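Uncharacterized protein YqbN (Bacillus subtilis, PDB 3KLU) is of unknown function but is probably a chaperone for the assembly of phage-type tails. Local coordinates at residues A[22-27]-A[45-50]; A[31-36]-A[117-122]; A[52-57]-A[83-88]. All blocks are in the same frame, centred on the assembly; numbering follows the deposited sequence.

Contact 1. Residues A[22-27]-A[45-50]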
loop_
_atom_site.group_PDB
_atom_site.type_symbol
_atom_site.label_atom_id
_atom_site.label_comp_id
_atom_site.label_asym_id
_atom_site.label_seq_id
_atom_site.Cartn_x
_atom_site.Cartn_y
_atom_site.Cartn_z
ATOM N N ASP A 22 5.497 -16.807 0.201
ATOM C CA ASP A 22 5.200 -15.517 0.727
ATOM C C ASP A 22 4.563 -14.582 -0.260
ATOM O O ASP A 22 4.569 -14.816 -1.471
ATOM C CB ASP A 22 6.437 -14.874 1.326
ATOM C CG ASP A 22 6.087 -13.950 2.488
ATOM O OD1 ASP A 22 5.698 -12.774 2.253
ATOM O OD2 ASP A 22 6.181 -14.425 3.648
ATOM N N ALA A 23 4.006 -13.516 0.305
ATOM C CA ALA A 23 3.330 -12.467 -0.436
ATOM C C ALA A 23 4.164 -11.819 -1.533
ATOM O O ALA A 23 5.349 -11.529 -1.387
ATOM C CB ALA A 23 2.825 -11.394 0.522
ATOM N N GLU A 24 3.483 -11.614 -2.637
ATOM C CA GLU A 24 3.989 -10.998 -3.836
ATOM C C GLU A 24 5.117 -9.974 -3.840
ATOM O O GLU A 24 6.221 -10.161 -3.337
ATOM C CB GLU A 24 2.807 -10.346 -4.527
ATOM C CG GLU A 24 1.594 -10.063 -3.600
ATOM C CD GLU A 24 1.909 -9.120 -2.445
ATOM O OE1 GLU A 24 2.992 -8.508 -2.483
ATOM O OE2 GLU A 24 1.077 -8.989 -1.515
ATOM N N GLU A 25 4.734 -8.892 -4.495
ATOM C CA GLU A 25 5.446 -7.667 -4.810
ATOM C C GLU A 25 4.931 -7.601 -6.236
ATOM O O GLU A 25 5.533 -8.109 -7.172
ATOM C CB GLU A 25 6.958 -7.817 -4.751
ATOM C CG GLU A 25 7.531 -7.236 -3.470
ATOM C CD GLU A 25 8.712 -6.299 -3.713
ATOM O OE1 GLU A 25 9.041 -6.033 -4.892
ATOM O OE2 GLU A 25 9.310 -5.827 -2.720
ATOM N N VAL A 26 3.737 -7.031 -6.343
ATOM C CA VAL A 26 2.984 -6.886 -7.571
ATOM C C VAL A 26 3.143 -5.486 -8.177
ATOM O O VAL A 26 2.892 -4.477 -7.503
ATOM C CB VAL A 26 1.509 -7.141 -7.239
ATOM C CG1 VAL A 26 0.623 -6.852 -8.413
ATOM C CG2 VAL A 26 1.349 -8.572 -6.779
ATOM N N GLU A 27 3.565 -5.414 -9.438
ATOM C CA GLU A 27 3.729 -4.129 -10.124
ATOM C C GLU A 27 2.423 -3.778 -10.804
ATOM O O GLU A 27 1.824 -4.612 -11.465
ATOM C CB GLU A 27 4.795 -4.214 -11.188
ATOM C CG GLU A 27 6.190 -3.917 -10.752
ATOM C CD GLU A 27 7.122 -3.944 -11.957
ATOM O OE1 GLU A 27 8.309 -3.570 -11.821
ATOM O OE2 GLU A 27 6.642 -4.347 -13.050
ATOM N N ILE A 45 4.705 -0.506 -7.089
ATOM C CA ILE A 45 4.975 -1.833 -6.572
ATOM C C ILE A 45 4.253 -1.962 -5.235
ATOM O O ILE A 45 4.509 -1.178 -4.277
ATOM C CB ILE A 45 6.439 -2.049 -6.336
ATOM C CG1 ILE A 45 7.177 -1.939 -7.652
ATOM C CG2 ILE A 45 6.672 -3.450 -5.739
ATOM C CD1 ILE A 45 8.689 -2.076 -7.472
ATOM N N PHE A 46 3.340 -2.934 -5.186
ATOM C CA PHE A 46 2.543 -3.230 -4.002
ATOM C C PHE A 46 3.015 -4.547 -3.398
ATOM O O PHE A 46 3.625 -5.385 -4.090
ATOM C CB PHE A 46 1.060 -3.370 -4.343
ATOM C CG PHE A 46 0.412 -2.088 -4.871
ATOM C CD1 PHE A 46 0.609 -1.679 -6.194
ATOM C CD2 PHE A 46 -0.464 -1.358 -4.071
ATOM C CE1 PHE A 46 -0.074 -0.567 -6.705
ATOM C CE2 PHE A 46 -1.149 -0.245 -4.570
ATOM C CZ PHE A 46 -0.960 0.151 -5.878
ATOM N N LYS A 47 2.757 -4.700 -2.102
ATOM C CA LYS A 47 3.097 -5.902 -1.356
ATOM C C LYS A 47 2.291 -5.859 -0.079
ATOM O O LYS A 47 2.503 -4.982 0.752
ATOM C CB LYS A 47 4.573 -5.941 -0.998
ATOM C CG LYS A 47 4.976 -7.227 -0.288
ATOM C CD LYS A 47 6.378 -7.075 0.303
ATOM C CE LYS A 47 6.987 -8.423 0.579
ATOM N NZ LYS A 47 6.027 -9.138 1.443
ATOM N N ALA A 48 1.349 -6.789 0.052
ATOM C CA ALA A 48 0.490 -6.896 1.235
ATOM C C ALA A 48 1.247 -6.778 2.570
ATOM O O ALA A 48 2.391 -7.234 2.729
ATOM C CB ALA A 48 -0.277 -8.227 1.209
ATOM N N ILE A 49 0.606 -6.137 3.530
ATOM C CA ILE A 49 1.228 -6.025 4.832
ATOM C C ILE A 49 0.667 -7.198 5.654
ATOM O O ILE A 49 -0.077 -8.024 5.134
ATOM C CB ILE A 49 0.921 -4.656 5.464
ATOM C CG1 ILE A 49 -0.592 -4.451 5.572
ATOM C CG2 ILE A 49 1.519 -3.569 4.582
ATOM C CD1 ILE A 49 -1.000 -3.280 6.434
ATOM N N THR A 50 1.007 -7.273 6.924
ATOM C CA THR A 50 0.550 -8.384 7.716
ATOM C C THR A 50 -0.795 -8.130 8.350
ATOM O O THR A 50 -1.292 -6.977 8.441
ATOM C CB THR A 50 1.555 -8.685 8.811
ATOM O OG1 THR A 50 1.578 -7.587 9.726
ATOM C CG2 THR A 50 2.966 -8.827 8.200
#
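Val26 and Phe46 face each other as a hydrogen-bonded antiparallel pair, where the outermost strand 26-28 lies along strand 44-46 in a small three-stranded sheet. Two backbone bonds of 2.8 Å, Val26 N to Phe46 O and Phe46 N to Val26 O, close the pair. The same carbonyls also receive CA-H...O contacts, the shorter running from Glu25 CA to Phe46 O at 3.0 Å.

Before Val26 the ladder gives way to side chains. Glu24, bent at CB-CG (chi2 61°), folds across so that OE2 takes Ala48 N on its syn side at 2.7 Å, although this glutamate is poorly ordered. The charged contact is looser: Lys47 NZ approaches Asp22 OD1 in a long salt bridge of 3.7 Å, the two side chains crossing at about a right angle.

On one face of the sheet Glu27 and Ile45 run side by side, with Glu27 CG 3.8 Å from Ile45 CG1. Just beyond the strands, Glu25 CG meets Lys47 CD at 3.9 Å. On the other face the Phe46 ring turns an edge to Val26 O and packs on Trp126 and Ile133 of helix 120-133.

The backbone pair of Val26 and Phe46 thus sets the register, whereas toward Asp22 the hold rests on the carboxylates of Glu24 and Asp22, both poorly ordered.

Contact 2. Residues A[31-36]-A[117-122]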
loop_
_atom_site.group_PDB
_atom_site.type_symbol
_atom_site.label_atom_id
_atom_site.label_comp_id
_atom_site.label_asym_id
_atom_site.label_seq_id
_atom_site.Cartn_x
_atom_site.Cartn_y
_atom_site.Cartn_z
ATOM N N SER A 31 -0.736 4.994 -12.857
ATOM C CA SER A 31 -0.904 6.216 -13.637
ATOM C C SER A 31 0.089 6.340 -14.787
ATOM O O SER A 31 1.273 5.996 -14.659
ATOM C CB SER A 31 -0.780 7.454 -12.744
ATOM O OG SER A 31 -0.730 8.617 -13.549
ATOM N N LYS A 32 -0.400 6.843 -15.914
ATOM C CA LYS A 32 0.457 7.012 -17.078
ATOM C C LYS A 32 1.270 8.325 -17.012
ATOM O O LYS A 32 2.115 8.575 -17.862
ATOM C CB LYS A 32 -0.378 6.967 -18.357
ATOM C CG LYS A 32 -1.092 5.632 -18.640
ATOM C CD LYS A 32 -1.916 5.784 -19.923
ATOM C CE LYS A 32 -2.786 4.588 -20.253
ATOM N NZ LYS A 32 -3.736 4.914 -21.382
ATOM N N ARG A 33 1.019 9.127 -15.978
ATOM C CA ARG A 33 1.705 10.399 -15.799
ATOM C C ARG A 33 3.071 10.175 -15.177
ATOM O O ARG A 33 3.848 11.113 -15.089
ATOM C CB ARG A 33 0.892 11.343 -14.909
ATOM C CG ARG A 33 -0.481 11.694 -15.439
ATOM C CD ARG A 33 -1.345 12.195 -14.306
ATOM N NE ARG A 33 -0.555 13.017 -13.425
ATOM C CZ ARG A 33 -0.548 12.934 -12.110
ATOM N NH1 ARG A 33 -1.305 12.068 -11.468
ATOM N NH2 ARG A 33 0.280 13.697 -11.435
ATOM N N PHE A 34 3.367 8.958 -14.718
ATOM C CA PHE A 34 4.691 8.736 -14.170
ATOM C C PHE A 34 5.526 7.938 -15.155
ATOM O O PHE A 34 5.252 6.763 -15.394
ATOM C CB PHE A 34 4.623 8.004 -12.840
ATOM C CG PHE A 34 3.668 8.622 -11.862
ATOM C CD1 PHE A 34 3.694 9.994 -11.607
ATOM C CD2 PHE A 34 2.727 7.844 -11.200
ATOM C CE1 PHE A 34 2.786 10.572 -10.695
ATOM C CE2 PHE A 34 1.834 8.421 -10.302
ATOM C CZ PHE A 34 1.869 9.790 -10.053
ATOM N N VAL A 35 6.559 8.570 -15.713
ATOM C CA VAL A 35 7.434 7.887 -16.670
ATOM C C VAL A 35 8.911 8.134 -16.367
ATOM O O VAL A 35 9.275 9.091 -15.676
ATOM C CB VAL A 35 7.144 8.311 -18.140
ATOM C CG1 VAL A 35 5.774 7.786 -18.568
ATOM C CG2 VAL A 35 7.183 9.800 -18.266
ATOM N N ASP A 36 9.758 7.240 -16.858
ATOM C CA ASP A 36 11.178 7.383 -16.625
ATOM C C ASP A 36 11.816 8.101 -17.813
ATOM O O ASP A 36 11.121 8.518 -18.735
ATOM C CB ASP A 36 11.829 6.009 -16.436
ATOM C CG ASP A 36 11.627 5.105 -17.626
ATOM O OD1 ASP A 36 11.413 5.614 -18.750
ATOM O OD2 ASP A 36 11.689 3.877 -17.435
ATOM N N LEU A 117 -0.842 11.395 -6.386
ATOM C CA LEU A 117 -1.906 10.852 -7.247
ATOM C C LEU A 117 -2.977 11.970 -7.331
ATOM O O LEU A 117 -4.111 11.820 -6.854
ATOM C CB LEU A 117 -2.478 9.576 -6.593
ATOM C CG LEU A 117 -1.419 8.461 -6.422
ATOM C CD1 LEU A 117 -1.868 7.426 -5.408
ATOM C CD2 LEU A 117 -1.162 7.799 -7.740
ATOM N N SER A 118 -2.597 13.095 -7.927
ATOM C CA SER A 118 -3.498 14.254 -7.988
ATOM C C SER A 118 -4.709 14.204 -8.921
ATOM O O SER A 118 -5.470 15.162 -9.002
ATOM C CB SER A 118 -2.683 15.511 -8.258
ATOM O OG SER A 118 -1.851 15.322 -9.381
ATOM N N VAL A 119 -4.876 13.096 -9.638
ATOM C CA VAL A 119 -6.032 12.907 -10.485
ATOM C C VAL A 119 -6.937 11.956 -9.698
ATOM O O VAL A 119 -6.526 10.843 -9.346
ATOM C CB VAL A 119 -5.635 12.319 -11.807
ATOM C CG1 VAL A 119 -6.867 11.917 -12.586
ATOM C CG2 VAL A 119 -4.839 13.373 -12.584
ATOM N N GLY A 120 -8.152 12.426 -9.397
ATOM C CA GLY A 120 -9.094 11.667 -8.612
ATOM C C GLY A 120 -9.071 10.171 -8.819
ATOM O O GLY A 120 -8.780 9.397 -7.886
ATOM N N GLY A 121 -9.396 9.763 -10.045
ATOM C CA GLY A 121 -9.438 8.348 -10.383
ATOM C C GLY A 121 -8.185 7.585 -9.976
ATOM O O GLY A 121 -8.302 6.470 -9.498
ATOM N N GLU A 122 -7.000 8.175 -10.152
ATOM C CA GLU A 122 -5.759 7.491 -9.791
ATOM C C GLU A 122 -5.744 7.200 -8.297
ATOM O O GLU A 122 -5.405 6.111 -7.851
ATOM C CB GLU A 122 -4.529 8.352 -10.109
ATOM C CG GLU A 122 -4.375 8.739 -11.568
ATOM C CD GLU A 122 -3.249 9.762 -11.757
ATOM O OE1 GLU A 122 -2.921 10.474 -10.768
ATOM O OE2 GLU A 122 -2.697 9.856 -12.890
#
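Glu122 presents its carboxylate to Ser31 and Arg33, joining a type I beta turn, Ser31 to Phe34, to the first turn of helix 120-133. The turn carries an ST turn, and the helix begins with Val119 at its N-cap. In the first shell, Glu122 OE2 takes two donors from the turn. Ser31 OG donates to it at 2.4 Å, a very short distance whose exact value is doubtful, and Arg33 NH1 donates at 3.0 Å to the same OE2 within a salt bridge. Guanidinium and carboxylate lie nearly coplanar, their planes 19° apart, with the acid at the edge of the guanidinium group. Arg33 NH1 and Glu122 OE1 sit too close in the model, so the details of this end of the bridge, the bond from NH1 to OE2 included, are doubtful.

The second shell explains how these groups are held. The Ser31 side chain swings OG away from its own backbone N (chi1 171°), to where it meets Glu122 OE2 and also accepts Arg33 N at 3.0 Å, closing the ST turn; one hydroxyl thus links the turn's own backbone to the acid. Arg33 is bent at CG-CD (chi3 39°), and Phe34 CE1 lies over one face of its guanidinium, toward the rim. On the helix side, Glu122, at N3, turns OE1 back toward the N-cap backbone N of Val119 in a weak, uncertain bond of 3.5 Å. A position in this first turn probably favours the charged form of the acid.

Farther out, a backbone bond between Phe34 and Val42 ties the turn to the return limb of its loop. Apolar contact completes the junction just past helix 109-116: Leu117 crosses Phe34 at about a right angle, its CD2 meeting the ring edge in plane, 4.0 Å from Phe34 CE2.

Contact 3. Residues A[52-57]-A[83-88]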
loop_
_atom_site.group_PDB
_atom_site.type_symbol
_atom_site.label_atom_id
_atom_site.label_comp_id
_atom_site.label_asym_id
_atom_site.label_seq_id
_atom_site.Cartn_x
_atom_site.Cartn_y
_atom_site.Cartn_z
ATOM N N ASP A 52 -1.407 -8.751 11.481
ATOM C CA ASP A 52 -1.101 -8.097 12.754
ATOM C C ASP A 52 -1.047 -6.578 12.525
ATOM O O ASP A 52 -1.578 -5.789 13.304
ATOM C CB ASP A 52 0.281 -8.550 13.308
ATOM C CG ASP A 52 0.245 -9.933 14.009
ATOM O OD1 ASP A 52 -0.847 -10.518 14.109
ATOM O OD2 ASP A 52 1.310 -10.444 14.467
ATOM N N ARG A 53 -0.399 -6.178 11.442
ATOM C CA ARG A 53 -0.234 -4.755 11.162
ATOM C C ARG A 53 -1.518 -4.038 10.813
ATOM O O ARG A 53 -1.695 -2.861 11.141
ATOM C CB ARG A 53 0.783 -4.555 10.038
ATOM C CG ARG A 53 1.051 -3.102 9.751
ATOM C CD ARG A 53 1.397 -2.302 11.046
ATOM N NE ARG A 53 1.646 -0.899 10.715
ATOM C CZ ARG A 53 1.740 0.107 11.586
ATOM N NH1 ARG A 53 1.604 -0.087 12.899
ATOM N NH2 ARG A 53 1.987 1.330 11.131
ATOM N N ILE A 54 -2.416 -4.745 10.134
ATOM C CA ILE A 54 -3.688 -4.164 9.750
ATOM C C ILE A 54 -4.470 -3.949 11.050
ATOM O O ILE A 54 -5.325 -3.052 11.167
ATOM C CB ILE A 54 -4.421 -5.115 8.781
ATOM C CG1 ILE A 54 -3.647 -5.170 7.442
ATOM C CG2 ILE A 54 -5.815 -4.648 8.549
ATOM C CD1 ILE A 54 -3.924 -6.392 6.551
ATOM N N ASP A 55 -4.155 -4.774 12.045
ATOM C CA ASP A 55 -4.818 -4.649 13.326
ATOM C C ASP A 55 -4.362 -3.404 14.048
ATOM O O ASP A 55 -5.186 -2.630 14.501
ATOM C CB ASP A 55 -4.561 -5.872 14.191
ATOM C CG ASP A 55 -5.429 -7.050 13.796
ATOM O OD1 ASP A 55 -6.581 -6.815 13.365
ATOM O OD2 ASP A 55 -4.968 -8.204 13.931
ATOM N N GLU A 56 -3.059 -3.192 14.168
ATOM C CA GLU A 56 -2.631 -1.985 14.848
ATOM C C GLU A 56 -3.154 -0.755 14.110
ATOM O O GLU A 56 -3.396 0.278 14.723
ATOM C CB GLU A 56 -1.126 -1.858 14.914
ATOM C CG GLU A 56 -0.349 -3.118 14.863
ATOM C CD GLU A 56 1.116 -2.788 14.832
ATOM O OE1 GLU A 56 1.918 -3.547 14.245
ATOM O OE2 GLU A 56 1.469 -1.744 15.412
ATOM N N LEU A 57 -3.316 -0.842 12.796
ATOM C CA LEU A 57 -3.821 0.317 12.086
ATOM C C LEU A 57 -5.272 0.577 12.430
ATOM O O LEU A 57 -5.694 1.735 12.548
ATOM C CB LEU A 57 -3.671 0.159 10.564
ATOM C CG LEU A 57 -2.213 0.343 10.140
ATOM C CD1 LEU A 57 -2.011 -0.045 8.667
ATOM C CD2 LEU A 57 -1.805 1.810 10.434
ATOM N N ALA A 83 -6.361 4.440 3.888
ATOM C CA ALA A 83 -5.301 5.197 3.260
ATOM C C ALA A 83 -3.975 4.755 3.866
ATOM O O ALA A 83 -2.993 4.525 3.143
ATOM C CB ALA A 83 -5.528 6.713 3.466
ATOM N N ARG A 84 -3.940 4.639 5.190
ATOM C CA ARG A 84 -2.717 4.229 5.847
ATOM C C ARG A 84 -2.347 2.832 5.347
ATOM O O ARG A 84 -1.185 2.551 5.118
ATOM C CB ARG A 84 -2.894 4.196 7.366
ATOM C CG ARG A 84 -3.636 5.358 7.981
ATOM C CD ARG A 84 -2.738 6.482 8.436
ATOM N NE ARG A 84 -1.532 6.017 9.123
ATOM C CZ ARG A 84 -1.489 5.502 10.346
ATOM N NH1 ARG A 84 -2.599 5.364 11.066
ATOM N NH2 ARG A 84 -0.316 5.142 10.862
ATOM N N ILE A 85 -3.327 1.950 5.161
ATOM C CA ILE A 85 -3.026 0.595 4.678
ATOM C C ILE A 85 -2.335 0.661 3.303
ATOM O O ILE A 85 -1.306 -0.041 3.045
ATOM C CB ILE A 85 -4.318 -0.263 4.528
ATOM C CG1 ILE A 85 -4.985 -0.484 5.887
ATOM C CG2 ILE A 85 -3.969 -1.591 3.881
ATOM C CD1 ILE A 85 -6.301 -1.303 5.834
ATOM N N ALA A 86 -2.912 1.495 2.427
ATOM C CA ALA A 86 -2.401 1.690 1.072
ATOM C C ALA A 86 -0.970 2.226 1.100
ATOM O O ALA A 86 -0.088 1.711 0.386
ATOM C CB ALA A 86 -3.323 2.668 0.285
ATOM N N VAL A 87 -0.737 3.259 1.914
ATOM C CA VAL A 87 0.604 3.811 2.024
ATOM C C VAL A 87 1.601 2.688 2.349
ATOM O O VAL A 87 2.604 2.550 1.682
ATOM C CB VAL A 87 0.655 4.921 3.122
ATOM C CG1 VAL A 87 2.135 5.218 3.555
ATOM C CG2 VAL A 87 0.050 6.215 2.557
ATOM N N GLU A 88 1.292 1.864 3.351
ATOM C CA GLU A 88 2.197 0.781 3.763
ATOM C C GLU A 88 2.232 -0.454 2.807
ATOM O O GLU A 88 3.231 -1.177 2.698
ATOM C CB GLU A 88 1.861 0.405 5.204
ATOM C CG GLU A 88 2.245 1.534 6.158
ATOM C CD GLU A 88 1.879 1.254 7.621
ATOM O OE1 GLU A 88 1.755 0.066 8.013
ATOM O OE2 GLU A 88 1.729 2.224 8.395
#
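Arg53 grips Glu88 side-on with two nitrogens, one to each carboxylate oxygen. Arg53 NE donates to the syn lone pair of Glu88 OE1 at 2.9 Å, almost straight, and Arg53 NH2 reaches Glu88 OE2 at the same 2.9 Å, also from the syn side. The guanidinium and carboxylate planes are only 12° apart, so the pair forms a nearly flat, two-bonded salt bridge that limits rotation of both groups. The arginine gets there by a bend at CB-CG (chi2 51°), which brings the side chain round to meet the extended Glu88 at about a right angle. Its third nitrogen, NH1, makes a weak bond of 3.0 Å to Glu56 OE2 on its own helix, completing a salt-bridge network of Arg53, Glu56 and Glu88, and Glu88 OE2 has a second basic partner in Lys96. The two acids probably offset the nearby charge of Arg84, which has its own partner in Glu60, a salt bridge through NH2.

The Arg84 guanidinium is covered on one face by Leu57: CD2 lies 3.7 Å from Arg84 CZ, and the same methyl also sits near the rim of one face of the Arg53 guanidinium. While Leu57 CD2 lies against these two groups, its CD1 meets Ile85 CG1 at 4.1 Å and also lies near Glu88. Alongside, Ile54 CG2 meets Ile85 CD1 at 4.3 Å.

The two helical segments run roughly antiparallel, at 142°, with their axes 10.4 Å apart at closest approach. Helix 51-60 thus rests on one side of helix 78-89, while Ala83 and Ala86 of the latter pack on Tyr123, Trp126 and Ala130 of helix 120-133, and strand 90-92 follows directly from its end.

From the N terminus, the chain first lays 22-27 along 45-50, so contact 1 closes the loop between strands 26-28 and 44-46. That loop contains 31-36, whose partner comes much later, so contact 2 crosses contact 1 and ties the loop to the start of helix 120-133. Contact 3 follows contact 1 in series and is nested inside the long loop that contact 2 closes; it pairs helix 51-60 with helix 78-89. Contacts 1 and 3 touch through Ile49, which packs on Ile54 and Leu57, whereas contacts 2 and 3 stay about 8 Å apart at their nearest atoms. Sheet, helical pair and C-terminal helix are thereby joined.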